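Local structure of folylpolyglutamate synthase protein FOLC (2VOS) at residues P65-A70 / E310-A315; A118-T123 / T156-A161; L339-M342 / V348-D351; A393-F398 / P427-T432. The protein probably uses ATP to join glutamate to dihydropteroate and then adds further glutamates to tetrahydrofolate, building folylpolyglutamates. All coordinates share one frame; numbering follows the deposited sequence.

In the fold
Contacts 1 and 2 belong to the nucleotide-binding half of the enzyme, contacts 3 and 4 to the glutamate ligase domain, and ADP lies between the two. Contact 3 grips the nucleotide's ribose directly through Asp351. In contact 1 the side chain of Ile67 stays about 14 Å from ADP, and nearest atoms of contacts 1 and 3 are about 17 Å apart on opposite sides of the chain's centre. Contact 2, a helix pair, comes within about 5 Å of contact 1 at nearest atoms but lies away from the nucleotide and metal sites. Contacts 3 and 4, centres 18 Å apart, reach the same six-stranded sheet, contact 3 at the 340-343 edge and contact 4 at the 430-432 edge.

Contact 1. Residues P65-A70 / E310-A315; sequences PSIHIA and EAFFGA
Phe312, in the last turn of helix 296-312, packs its side chain across Ile67 of strand 66-70 and Pro65 just before it. Phe312 CB lies 4.0 Å from Ile67 CD1. The first ring carbon, Phe312 CG, is 3.9 Å from Ile67 CD1. One step further, Phe312 CD1 touches Ile67 CG1 at 3.7 Å, the two side chains meeting at a slant. Beyond that the partner changes: Phe312 CE1 reaches Pro65 CB at 3.8 Å, and the tip, Phe312 CZ, is 3.7 Å from Pro65 CG, so the proline ring sits against the edge of the phenyl. The reach comes from chi1 of Phe312 (-179°), which sends the ring out opposite the backbone N and toward the strand. On its other flank Phe312 CD2 stands above the centre of the Phe313 ring. There is no hydrogen bond across the contact; it is apolar throughout.

Around these residues, Phe312 also touches Val170 and Val191 on the two strands beside 66-70, while Ile67 continues onto Val82 of helix 75-88. Gly314 leaves helical geometry with positive phi, and with Gly314 N bonded to Ala311 O and Ala315 N to Glu310 O this is a Schellman motif.

The contact packs the C-terminal turn of helix 296-312 against the N-terminal end of a central parallel strand. From the opposite end of that strand the chain runs through the P-loop, where Gly74, Lys75 and Thr76 bind ADP, into helix 75-88, the layout of the P-loop NTPase fold in Mur ligase middle domains.

Contact 2. Residues A118-T123 / T156-A161; sequences AQYVAT and TAMAFA
Met158, modelled as selenomethionine, reaches from helix 151-165 to Tyr120 and Thr123 on helix 117-140. Its chain bends at chi3 (60°), and this turns the terminal CE back over the tyrosine. Met158 CE hovers above the middle of one face of the Tyr120 ring, 3.6 Å from the centroid and almost on the ring normal, a CH-pi contact; Met158 CE also lies 3.3 Å from Tyr120 O. The selenium stands higher above the same ring, 5.0 Å from its centroid, which makes the pair a Met-aromatic contact. Segments 118-123 and 156-161 cross at 105°, close to perpendicular, with axes 10.2 Å apart, in a buried helix-helix packing whose helix 151-165 lies in the Mur ligase middle domain. Their backbones come closest at Thr123 and Met158, CA to CA 6.0 Å.

Here Thr123 CG2 rests 3.3 Å from Met158 O and 3.8 Å from Met158 CB, and looks toward Ala161 CB further along. The hydroxyl is turned back to its own helix: Thr123 OG1 donates to Gln119 O at 2.8 Å, from the face of that carbonyl opposite to the one used by Thr123 N. At the far end of the tyrosine, OH is hydrogen-bonded to Glu31 OE2 of helix 23-34.

Contact 3. Residues L339-M342 / V348-D351; sequences LERM and VFID. With ADP (adenosine-5'-diphosphate), chain B.
Asp351 OD1 takes the backbone N-H of Leu339 at 2.7 Å through the lone pair pointing away from the other oxygen, though the bond is bent (133°). On the second oxygen, ADP O2' gives a sound bond to Asp351 OD2 at 2.9 Å, and Ala353 N also binds OD2. The ribose O3' lies near both carboxylate oxygens in weaker, alternative bonds. Arg338, next to Leu339, also hydrogen-bonds ADP, so this end of the hairpin belongs to the nucleotide pocket.

Leu339 N comes close to Ile350 O but at a poor angle; that carbonyl bonds instead with Glu340 N, 2.9 Å away. Leu339 and Glu340 thus both face Ile350, a G1 beta bulge at the mouth of the antiparallel hairpin 340-343/347-350, whose first strand is an edge of the domain's sheet. Ile350 N answers to Glu340 O at 2.9 Å, and Met342 N closes the next rung on Val348 O at 2.7 Å.

Each face of the hairpin has its own packing. On one, Phe349 is crossed obliquely by two chains, Arg341 CG at 3.4 Å from Phe349 CE2 and Leu339 CD1 at 3.8 Å from Phe349 CD2. On the other, Ile350 stands alongside Glu340, and CE of Met342, a selenomethionine, comes across to Ile350 CD1 at 3.8 Å. Ile350 holds CG1 between its backbone N and carbonyl carbon (chi1 60°), bringing it up against Glu340 CB. The carboxylate of Glu340 itself goes to Gly337 N and, as a salt bridge, to Arg479.

Contact 4. Residues A393-F398 / P427-T432; sequences ALEPVF and PDRVRT
Arg429 stretches across to Glu395 and Phe398, and its guanidinium does all the gripping. Arg429 NH1 meets Glu395 OE2 at 2.7 Å in a nearly straight bond (172°), the core of a salt bridge, using the lone pair of OE2 that faces away from the other oxygen. Arg429 NH2 takes two backbone carbonyls: Phe398 O at 2.8 Å and Glu395 O at 3.0 Å, the latter in the carbonyl plane. A further bond from Arg429 NH2 to Glu395 OE2, 3.4 Å long, is weak. All three strong acceptors lie close to the guanidinium plane, so they reach its edge, while the carboxylate is turned 68° against it. Glu395 manages to offer both its side chain and its carbonyl to one arginine because its chain folds back at chi2 (-88°). Arg429 NE is hydrogen-bonded too, to Asp399 O, so oxygens of Glu395, Phe398 and Asp399 line its edge.

Outside this knot the two segments stay apart. The nearest CA atoms, of Phe398 and Arg429, are 8.9 Å from each other, and little surface is buried. The Phe398 side chain leads away into the core, onto Leu366, Phe425 and Val467, while Pro427 and Asp428, on the far side of Arg429, are exposed.

The contact joins the C-terminal end of helix 387-394 and the residues that follow to the residue just before strand 430-432, at the outer edge of the glutamate ligase domain's sheet. With one carboxylate and three carbonyl oxygens around it, the guanidinium is probably firmly protonated, and its planar set of N-H donors probably limits how the Glu395-Phe398 turn can shift relative to Arg429.

Contact 1. Residues P65-A70 / E310-A315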
loop_
_atom_site.group_PDB
_atom_site.type_symbol
_atom_site.label_atom_id
_atom_site.label_comp_id
_atom_site.label_asym_id
_atom_site.label_seq_id
_atom_site.Cartn_x
_atom_site.Cartn_y
_atom_site.Cartn_z
ATOM N N PRO A 65 9.780 9.243 17.100
ATOM C CA PRO A 65 10.478 8.205 16.325
ATOM C C PRO A 65 9.518 7.616 15.305
ATOM O O PRO A 65 8.285 7.703 15.534
ATOM C CB PRO A 65 10.788 7.137 17.389
ATOM C CG PRO A 65 9.615 7.239 18.310
ATOM C CD PRO A 65 9.344 8.772 18.426
ATOM N N SER A 66 10.037 7.074 14.203
ATOM C CA SER A 66 9.209 6.525 13.123
ATOM C C SER A 66 9.646 5.123 12.771
ATOM O O SER A 66 10.813 4.742 12.948
ATOM C CB SER A 66 9.379 7.333 11.799
ATOM O OG SER A 66 8.845 8.673 11.867
ATOM N N ILE A 67 8.725 4.374 12.191
ATOM C CA ILE A 67 9.056 3.140 11.530
ATOM C C ILE A 67 8.714 3.387 10.057
ATOM O O ILE A 67 7.582 3.814 9.730
ATOM C CB ILE A 67 8.145 1.989 12.089
ATOM C CG1 ILE A 67 8.399 1.799 13.599
ATOM C CG2 ILE A 67 8.310 0.676 11.293
ATOM C CD1 ILE A 67 7.240 1.015 14.285
ATOM N N HIS A 68 9.689 3.146 9.193
ATOM C CA HIS A 68 9.751 3.699 7.859
ATOM C C HIS A 68 9.717 2.531 6.896
ATOM O O HIS A 68 10.503 1.594 6.996
ATOM C CB HIS A 68 11.032 4.539 7.706
ATOM C CG HIS A 68 11.002 5.496 6.547
ATOM N ND1 HIS A 68 12.089 6.261 6.181
ATOM C CD2 HIS A 68 10.001 5.832 5.695
ATOM C CE1 HIS A 68 11.762 7.022 5.148
ATOM N NE2 HIS A 68 10.496 6.787 4.840
ATOM N N ILE A 69 8.786 2.550 5.944
ATOM C CA ILE A 69 8.530 1.356 5.170
ATOM C C ILE A 69 8.667 1.582 3.654
ATOM O O ILE A 69 8.007 2.481 3.087
ATOM C CB ILE A 69 7.067 0.812 5.483
ATOM C CG1 ILE A 69 6.941 0.472 6.997
ATOM C CG2 ILE A 69 6.709 -0.344 4.602
ATOM C CD1 ILE A 69 5.458 0.554 7.506
ATOM N N ALA A 70 9.511 0.759 3.006
ATOM C CA ALA A 70 9.715 0.827 1.530
ATOM C C ALA A 70 9.553 -0.556 0.982
ATOM O O ALA A 70 9.427 -1.543 1.751
ATOM C CB ALA A 70 11.096 1.404 1.213
ATOM N N GLU A 310 8.592 -5.440 17.063
ATOM C CA GLU A 310 9.505 -6.044 18.046
ATOM C C GLU A 310 10.796 -5.253 18.056
ATOM O O GLU A 310 11.306 -4.896 19.142
ATOM C CB GLU A 310 9.800 -7.496 17.692
ATOM C CG GLU A 310 8.648 -8.420 18.045
ATOM C CD GLU A 310 9.005 -9.839 17.722
ATOM O OE1 GLU A 310 9.324 -10.101 16.542
ATOM O OE2 GLU A 310 9.099 -10.676 18.655
ATOM N N ALA A 311 11.337 -4.990 16.872
ATOM C CA ALA A 311 12.609 -4.248 16.742
ATOM C C ALA A 311 12.474 -2.860 17.359
ATOM O O ALA A 311 13.326 -2.444 18.150
ATOM C CB ALA A 311 13.002 -4.092 15.296
ATOM N N PHE A 312 11.387 -2.167 17.030
ATOM C CA PHE A 312 11.115 -0.843 17.557
ATOM C C PHE A 312 11.132 -0.811 19.084
ATOM O O PHE A 312 11.686 0.101 19.675
ATOM C CB PHE A 312 9.762 -0.320 17.060
ATOM C CG PHE A 312 9.459 1.041 17.544
ATOM C CD1 PHE A 312 10.017 2.162 16.928
ATOM C CD2 PHE A 312 8.664 1.219 18.647
ATOM C CE1 PHE A 312 9.747 3.447 17.424
ATOM C CE2 PHE A 312 8.377 2.496 19.138
ATOM C CZ PHE A 312 8.924 3.611 18.538
ATOM N N PHE A 313 10.508 -1.803 19.721
ATOM C CA PHE A 313 10.469 -1.842 21.173
ATOM C C PHE A 313 11.602 -2.650 21.788
ATOM O O PHE A 313 11.583 -2.872 22.973
ATOM C CB PHE A 313 9.151 -2.405 21.681
ATOM C CG PHE A 313 8.000 -1.460 21.503
ATOM C CD1 PHE A 313 7.007 -1.738 20.581
ATOM C CD2 PHE A 313 7.938 -0.270 22.218
ATOM C CE1 PHE A 313 5.931 -0.863 20.407
ATOM C CE2 PHE A 313 6.852 0.617 22.028
ATOM C CZ PHE A 313 5.878 0.313 21.122
ATOM N N GLY A 314 12.541 -3.141 20.997
ATOM C CA GLY A 314 13.636 -3.940 21.555
ATOM C C GLY A 314 13.295 -5.337 22.049
ATOM O O GLY A 314 13.994 -5.846 22.937
ATOM N N ALA A 315 12.251 -5.994 21.516
ATOM C CA ALA A 315 11.989 -7.389 21.895
ATOM C C ALA A 315 13.096 -8.314 21.413
ATOM O O ALA A 315 13.574 -8.061 20.296
ATOM C CB ALA A 315 10.679 -7.863 21.379
#

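Contact 2. Residues A118-T123 / T156-A161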
loop_
_atom_site.group_PDB
_atom_site.type_symbol
_atom_site.label_atom_id
_atom_site.label_comp_id
_atom_site.label_asym_id
_atom_site.label_seq_id
_atom_site.Cartn_x
_atom_site.Cartn_y
_atom_site.Cartn_z
ATOM N N ALA A 118 -12.022 18.300 8.136
ATOM C CA ALA A 118 -11.726 19.588 8.765
ATOM C C ALA A 118 -10.235 19.672 9.256
ATOM O O ALA A 118 -9.522 20.658 9.055
ATOM C CB ALA A 118 -12.755 19.810 9.916
ATOM N N GLN A 119 -9.753 18.604 9.862
ATOM C CA GLN A 119 -8.406 18.566 10.366
ATOM C C GLN A 119 -7.443 18.584 9.197
ATOM O O GLN A 119 -6.332 19.111 9.344
ATOM C CB GLN A 119 -8.189 17.272 11.133
ATOM C CG GLN A 119 -8.677 17.354 12.582
ATOM C CD GLN A 119 -9.157 16.015 13.210
ATOM O OE1 GLN A 119 -9.121 14.910 12.617
ATOM N NE2 GLN A 119 -9.639 16.141 14.429
ATOM N N TYR A 120 -7.817 17.944 8.065
ATOM C CA TYR A 120 -6.900 17.866 6.900
ATOM C C TYR A 120 -6.703 19.274 6.360
ATOM O O TYR A 120 -5.579 19.714 6.073
ATOM C CB TYR A 120 -7.512 16.934 5.856
ATOM C CG TYR A 120 -6.785 16.767 4.527
ATOM C CD1 TYR A 120 -5.877 15.721 4.337
ATOM C CD2 TYR A 120 -7.030 17.612 3.444
ATOM C CE1 TYR A 120 -5.211 15.529 3.094
ATOM C CE2 TYR A 120 -6.338 17.414 2.157
ATOM C CZ TYR A 120 -5.457 16.366 2.025
ATOM O OH TYR A 120 -4.796 16.113 0.823
ATOM N N VAL A 121 -7.821 19.983 6.186
ATOM C CA VAL A 121 -7.794 21.403 5.753
ATOM C C VAL A 121 -7.022 22.276 6.754
ATOM O O VAL A 121 -6.193 23.056 6.328
ATOM C CB VAL A 121 -9.253 21.949 5.542
ATOM C CG1 VAL A 121 -9.291 23.438 5.296
ATOM C CG2 VAL A 121 -9.921 21.189 4.377
ATOM N N ALA A 122 -7.293 22.156 8.077
ATOM C CA ALA A 122 -6.587 22.968 9.073
ATOM C C ALA A 122 -5.085 22.685 9.012
ATOM O O ALA A 122 -4.290 23.576 9.187
ATOM C CB ALA A 122 -7.108 22.665 10.495
ATOM N N THR A 123 -4.699 21.430 8.771
ATOM C CA THR A 123 -3.272 21.097 8.669
ATOM C C THR A 123 -2.633 21.779 7.463
ATOM O O THR A 123 -1.579 22.366 7.581
ATOM C CB THR A 123 -3.060 19.564 8.643
ATOM O OG1 THR A 123 -3.628 19.029 9.844
ATOM C CG2 THR A 123 -1.590 19.200 8.623
ATOM N N THR A 156 3.289 15.165 2.579
ATOM C CA THR A 156 4.204 14.538 3.516
ATOM C C THR A 156 4.462 15.524 4.648
ATOM O O THR A 156 4.463 15.141 5.808
ATOM C CB THR A 156 5.489 14.149 2.814
ATOM O OG1 THR A 156 5.182 13.066 1.909
ATOM C CG2 THR A 156 6.590 13.684 3.843
ATOM N N ALA A 157 4.616 16.807 4.317
ATOM C CA ALA A 157 4.807 17.792 5.347
ATOM C C ALA A 157 3.571 17.909 6.235
ATOM O O ALA A 157 3.667 18.044 7.456
ATOM C CB ALA A 157 5.154 19.166 4.724
HETATM N N MSE A 158 2.407 17.878 5.609
HETATM C CA MSE A 158 1.174 17.841 6.388
HETATM C C MSE A 158 1.130 16.683 7.375
HETATM O O MSE A 158 0.731 16.863 8.541
HETATM C CB MSE A 158 -0.053 17.790 5.446
HETATM C CG MSE A 158 -0.298 19.105 4.707
HETATM SE SE MSE A 158 -1.655 18.789 3.306
HETATM C CE MSE A 158 -3.146 18.192 4.379
ATOM N N ALA A 159 1.497 15.470 6.936
ATOM C CA ALA A 159 1.431 14.318 7.844
ATOM C C ALA A 159 2.375 14.604 9.054
ATOM O O ALA A 159 2.004 14.398 10.266
ATOM C CB ALA A 159 1.851 13.036 7.103
ATOM N N PHE A 160 3.600 15.030 8.750
ATOM C CA PHE A 160 4.594 15.238 9.802
ATOM C C PHE A 160 4.160 16.325 10.781
ATOM O O PHE A 160 4.414 16.185 11.983
ATOM C CB PHE A 160 5.997 15.598 9.235
ATOM C CG PHE A 160 6.672 14.469 8.484
ATOM C CD1 PHE A 160 6.486 13.143 8.887
ATOM C CD2 PHE A 160 7.504 14.723 7.401
ATOM C CE1 PHE A 160 7.076 12.078 8.217
ATOM C CE2 PHE A 160 8.171 13.628 6.733
ATOM C CZ PHE A 160 7.936 12.314 7.145
ATOM N N ALA A 161 3.572 17.410 10.261
ATOM C CA ALA A 161 3.043 18.517 11.131
ATOM C C ALA A 161 1.899 17.967 11.990
ATOM O O ALA A 161 1.786 18.230 13.200
ATOM C CB ALA A 161 2.523 19.653 10.236
#

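Contact 3. Residues L339-M342 / V348-D351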
loop_
_atom_site.group_PDB
_atom_site.type_symbol
_atom_site.label_atom_id
_atom_site.label_comp_id
_atom_site.label_asym_id
_atom_site.label_seq_id
_atom_site.Cartn_x
_atom_site.Cartn_y
_atom_site.Cartn_z
ATOM N N LEU A 339 -7.915 -7.344 -1.472
ATOM C CA LEU A 339 -8.786 -8.498 -1.473
ATOM C C LEU A 339 -9.925 -8.318 -0.478
ATOM O O LEU A 339 -10.142 -9.155 0.423
ATOM C CB LEU A 339 -7.985 -9.733 -1.108
ATOM C CG LEU A 339 -7.858 -10.976 -2.015
ATOM C CD1 LEU A 339 -8.737 -11.056 -3.212
ATOM C CD2 LEU A 339 -6.378 -11.251 -2.256
ATOM N N GLU A 340 -10.623 -7.196 -0.609
ATOM C CA GLU A 340 -11.649 -6.845 0.339
ATOM C C GLU A 340 -13.011 -7.182 -0.293
ATOM O O GLU A 340 -13.305 -6.773 -1.414
ATOM C CB GLU A 340 -11.582 -5.340 0.673
ATOM C CG GLU A 340 -12.557 -4.934 1.786
ATOM C CD GLU A 340 -12.568 -3.433 2.016
ATOM O OE1 GLU A 340 -12.009 -2.705 1.160
ATOM O OE2 GLU A 340 -13.174 -2.971 3.009
ATOM N N ARG A 341 -13.848 -7.891 0.434
ATOM C CA ARG A 341 -15.163 -8.292 -0.078
ATOM C C ARG A 341 -16.172 -7.213 0.150
ATOM O O ARG A 341 -16.370 -6.789 1.310
ATOM C CB ARG A 341 -15.645 -9.492 0.715
ATOM C CG ARG A 341 -15.254 -10.807 0.129
ATOM C CD ARG A 341 -16.222 -11.950 0.601
ATOM N NE ARG A 341 -16.503 -11.967 2.052
ATOM C CZ ARG A 341 -17.519 -12.630 2.614
ATOM N NH1 ARG A 341 -18.340 -13.397 1.861
ATOM N NH2 ARG A 341 -17.714 -12.559 3.928
HETATM N N MSE A 342 -16.821 -6.787 -0.938
HETATM C CA MSE A 342 -17.864 -5.764 -0.874
HETATM C C MSE A 342 -19.232 -6.383 -0.593
HETATM O O MSE A 342 -20.106 -5.692 -0.034
HETATM C CB MSE A 342 -17.994 -4.978 -2.208
HETATM C CG MSE A 342 -16.765 -4.165 -2.600
HETATM SE SE MSE A 342 -16.455 -2.721 -1.373
HETATM C CE MSE A 342 -15.224 -3.654 -0.160
ATOM N N VAL A 348 -18.258 -9.976 -4.550
ATOM C CA VAL A 348 -17.512 -8.952 -5.274
ATOM C C VAL A 348 -16.317 -8.647 -4.386
ATOM O O VAL A 348 -16.468 -8.316 -3.179
ATOM C CB VAL A 348 -18.310 -7.669 -5.443
ATOM C CG1 VAL A 348 -17.395 -6.540 -6.057
ATOM C CG2 VAL A 348 -19.606 -7.932 -6.300
ATOM N N PHE A 349 -15.136 -8.772 -4.992
ATOM C CA PHE A 349 -13.905 -8.347 -4.332
ATOM C C PHE A 349 -13.415 -7.103 -4.982
ATOM O O PHE A 349 -13.600 -6.924 -6.201
ATOM C CB PHE A 349 -12.801 -9.357 -4.585
ATOM C CG PHE A 349 -12.916 -10.574 -3.750
ATOM C CD1 PHE A 349 -13.477 -11.741 -4.272
ATOM C CD2 PHE A 349 -12.438 -10.578 -2.469
ATOM C CE1 PHE A 349 -13.544 -12.874 -3.481
ATOM C CE2 PHE A 349 -12.524 -11.740 -1.679
ATOM C CZ PHE A 349 -13.053 -12.870 -2.225
ATOM N N ILE A 350 -12.721 -6.277 -4.208
ATOM C CA ILE A 350 -11.925 -5.248 -4.817
ATOM C C ILE A 350 -10.500 -5.515 -4.374
ATOM O O ILE A 350 -10.270 -5.952 -3.225
ATOM C CB ILE A 350 -12.346 -3.806 -4.371
ATOM C CG1 ILE A 350 -12.199 -3.638 -2.818
ATOM C CG2 ILE A 350 -13.755 -3.439 -4.946
ATOM C CD1 ILE A 350 -12.489 -2.161 -2.299
ATOM N N ASP A 351 -9.551 -5.223 -5.267
ATOM C CA ASP A 351 -8.154 -5.429 -5.002
ATOM C C ASP A 351 -7.307 -4.440 -5.794
ATOM O O ASP A 351 -7.481 -4.284 -7.018
ATOM C CB ASP A 351 -7.728 -6.870 -5.284
ATOM C CG ASP A 351 -6.322 -7.160 -4.703
ATOM O OD1 ASP A 351 -6.157 -7.395 -3.504
ATOM O OD2 ASP A 351 -5.358 -7.050 -5.421
HETATM P PB ADP B . 1.953 -1.157 -1.561
HETATM O O1B ADP B . 1.598 -0.149 -0.499
HETATM O O2B ADP B . 1.515 -0.739 -2.937
HETATM O O3B ADP B . 3.346 -1.708 -1.518
HETATM P PA ADP B . -0.351 -2.761 -0.606
HETATM O O1A ADP B . -1.226 -1.554 -0.912
HETATM O O2A ADP B . -0.382 -3.549 0.693
HETATM O O3A ADP B . 1.158 -2.529 -1.198
HETATM O "O5'" ADP B . -0.873 -3.847 -1.697
HETATM C "C5'" ADP B . -1.151 -3.560 -3.075
HETATM C "C4'" ADP B . -1.544 -4.912 -3.709
HETATM O "O4'" ADP B . -0.388 -5.794 -3.689
HETATM C "C3'" ADP B . -2.564 -5.714 -2.904
HETATM O "O3'" ADP B . -3.866 -5.556 -3.430
HETATM C "C2'" ADP B . -2.255 -7.176 -3.065
HETATM O "O2'" ADP B . -2.747 -7.567 -4.393
HETATM C "C1'" ADP B . -0.768 -7.138 -3.300
HETATM N N9 ADP B . 0.105 -7.418 -2.124
HETATM C C8 ADP B . 0.154 -6.849 -0.873
HETATM N N7 ADP B . 1.176 -7.402 -0.154
HETATM C C5 ADP B . 1.845 -8.242 -0.998
HETATM C C6 ADP B . 3.025 -9.111 -0.923
HETATM N N6 ADP B . 3.740 -9.208 0.218
HETATM N N1 ADP B . 3.308 -9.831 -2.014
HETATM C C2 ADP B . 2.605 -9.837 -3.177
HETATM N N3 ADP B . 1.518 -9.040 -3.347
HETATM C C4 ADP B . 1.125 -8.267 -2.282
#

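Contact 4. Residues A393-F398 / P427-T432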
loop_
_atom_site.group_PDB
_atom_site.type_symbol
_atom_site.label_atom_id
_atom_site.label_comp_id
_atom_site.label_asym_id
_atom_site.label_seq_id
_atom_site.Cartn_x
_atom_site.Cartn_y
_atom_site.Cartn_z
ATOM N N ALA A 393 -1.052 -13.142 -15.124
ATOM C CA ALA A 393 -1.221 -13.694 -13.788
ATOM C C ALA A 393 -2.692 -13.963 -13.514
ATOM O O ALA A 393 -3.038 -14.870 -12.736
ATOM C CB ALA A 393 -0.672 -12.709 -12.700
ATOM N N LEU A 394 -3.583 -13.198 -14.151
ATOM C CA LEU A 394 -5.017 -13.308 -13.829
ATOM C C LEU A 394 -5.756 -14.236 -14.771
ATOM O O LEU A 394 -6.854 -14.730 -14.441
ATOM C CB LEU A 394 -5.690 -11.927 -13.828
ATOM C CG LEU A 394 -5.074 -11.036 -12.741
ATOM C CD1 LEU A 394 -5.558 -9.560 -12.804
ATOM C CD2 LEU A 394 -5.346 -11.651 -11.392
ATOM N N GLU A 395 -5.172 -14.486 -15.949
ATOM C CA GLU A 395 -5.882 -15.322 -16.946
ATOM C C GLU A 395 -6.265 -16.704 -16.437
ATOM O O GLU A 395 -7.316 -17.205 -16.787
ATOM C CB GLU A 395 -5.078 -15.453 -18.236
ATOM C CG GLU A 395 -5.865 -16.190 -19.330
ATOM C CD GLU A 395 -5.686 -17.700 -19.257
ATOM O OE1 GLU A 395 -4.746 -18.119 -18.571
ATOM O OE2 GLU A 395 -6.476 -18.451 -19.878
ATOM N N PRO A 396 -5.393 -17.350 -15.639
ATOM C CA PRO A 396 -5.778 -18.655 -15.109
ATOM C C PRO A 396 -6.974 -18.638 -14.125
ATOM O O PRO A 396 -7.525 -19.703 -13.829
ATOM C CB PRO A 396 -4.512 -19.122 -14.378
ATOM C CG PRO A 396 -3.368 -18.363 -15.063
ATOM C CD PRO A 396 -4.004 -16.999 -15.266
ATOM N N VAL A 397 -7.430 -17.481 -13.648
ATOM C CA VAL A 397 -8.518 -17.546 -12.686
ATOM C C VAL A 397 -9.780 -16.808 -13.108
ATOM O O VAL A 397 -10.848 -17.018 -12.514
ATOM C CB VAL A 397 -8.077 -17.043 -11.251
ATOM C CG1 VAL A 397 -7.154 -18.049 -10.602
ATOM C CG2 VAL A 397 -7.414 -15.622 -11.343
ATOM N N PHE A 398 -9.646 -15.854 -14.013
ATOM C CA PHE A 398 -10.814 -15.101 -14.495
ATOM C C PHE A 398 -11.344 -15.832 -15.740
ATOM O O PHE A 398 -10.673 -15.877 -16.822
ATOM C CB PHE A 398 -10.470 -13.634 -14.883
ATOM C CG PHE A 398 -10.098 -12.717 -13.693
ATOM C CD1 PHE A 398 -10.332 -13.109 -12.401
ATOM C CD2 PHE A 398 -9.589 -11.419 -13.927
ATOM C CE1 PHE A 398 -10.031 -12.283 -11.340
ATOM C CE2 PHE A 398 -9.267 -10.560 -12.865
ATOM C CZ PHE A 398 -9.495 -10.981 -11.566
ATOM N N PRO A 427 -10.068 -13.039 -27.584
ATOM C CA PRO A 427 -11.170 -12.096 -27.701
ATOM C C PRO A 427 -12.542 -12.592 -27.192
ATOM O O PRO A 427 -13.336 -11.766 -26.737
ATOM C CB PRO A 427 -11.210 -11.797 -29.204
ATOM C CG PRO A 427 -10.551 -12.986 -29.831
ATOM C CD PRO A 427 -9.420 -13.264 -28.891
ATOM N N ASP A 428 -12.816 -13.904 -27.230
ATOM C CA ASP A 428 -14.075 -14.445 -26.667
ATOM C C ASP A 428 -14.265 -14.271 -25.156
ATOM O O ASP A 428 -15.378 -14.329 -24.679
ATOM C CB ASP A 428 -14.254 -15.916 -27.040
ATOM C CG ASP A 428 -14.410 -16.104 -28.548
ATOM O OD1 ASP A 428 -15.548 -16.335 -29.033
ATOM O OD2 ASP A 428 -13.383 -15.998 -29.267
ATOM N N ARG A 429 -13.189 -14.052 -24.413
ATOM C CA ARG A 429 -13.283 -13.885 -22.956
ATOM C C ARG A 429 -13.128 -12.426 -22.510
ATOM O O ARG A 429 -12.876 -12.118 -21.309
ATOM C CB ARG A 429 -12.242 -14.786 -22.285
ATOM C CG ARG A 429 -12.474 -16.259 -22.549
ATOM C CD ARG A 429 -11.236 -17.054 -22.165
ATOM N NE ARG A 429 -10.910 -16.920 -20.739
ATOM C CZ ARG A 429 -9.724 -17.287 -20.242
ATOM N NH1 ARG A 429 -8.786 -17.797 -21.063
ATOM N NH2 ARG A 429 -9.451 -17.165 -18.938
ATOM N N VAL A 430 -13.268 -11.518 -23.468
ATOM C CA VAL A 430 -13.045 -10.112 -23.176
ATOM C C VAL A 430 -14.265 -9.267 -23.517
ATOM O O VAL A 430 -14.849 -9.411 -24.581
ATOM C CB VAL A 430 -11.814 -9.534 -23.947
ATOM C CG1 VAL A 430 -11.585 -8.034 -23.539
ATOM C CG2 VAL A 430 -10.556 -10.409 -23.716
ATOM N N ARG A 431 -14.655 -8.387 -22.615
ATOM C CA ARG A 431 -15.700 -7.424 -22.932
ATOM C C ARG A 431 -15.228 -6.044 -22.527
ATOM O O ARG A 431 -14.258 -5.914 -21.754
ATOM C CB ARG A 431 -17.001 -7.838 -22.246
ATOM C CG ARG A 431 -17.607 -9.035 -22.999
ATOM C CD ARG A 431 -18.957 -9.469 -22.403
ATOM N NE ARG A 431 -19.614 -10.593 -23.103
ATOM C CZ ARG A 431 -19.090 -11.821 -23.240
ATOM N NH1 ARG A 431 -17.865 -12.116 -22.768
ATOM N NH2 ARG A 431 -19.787 -12.763 -23.855
ATOM N N THR A 432 -15.892 -5.010 -23.022
ATOM C CA THR A 432 -15.490 -3.641 -22.707
ATOM C C THR A 432 -16.665 -2.862 -22.140
ATOM O O THR A 432 -17.823 -3.187 -22.394
ATOM C CB THR A 432 -14.995 -2.878 -23.982
ATOM O OG1 THR A 432 -16.077 -2.756 -24.883
ATOM C CG2 THR A 432 -13.793 -3.548 -24.665
#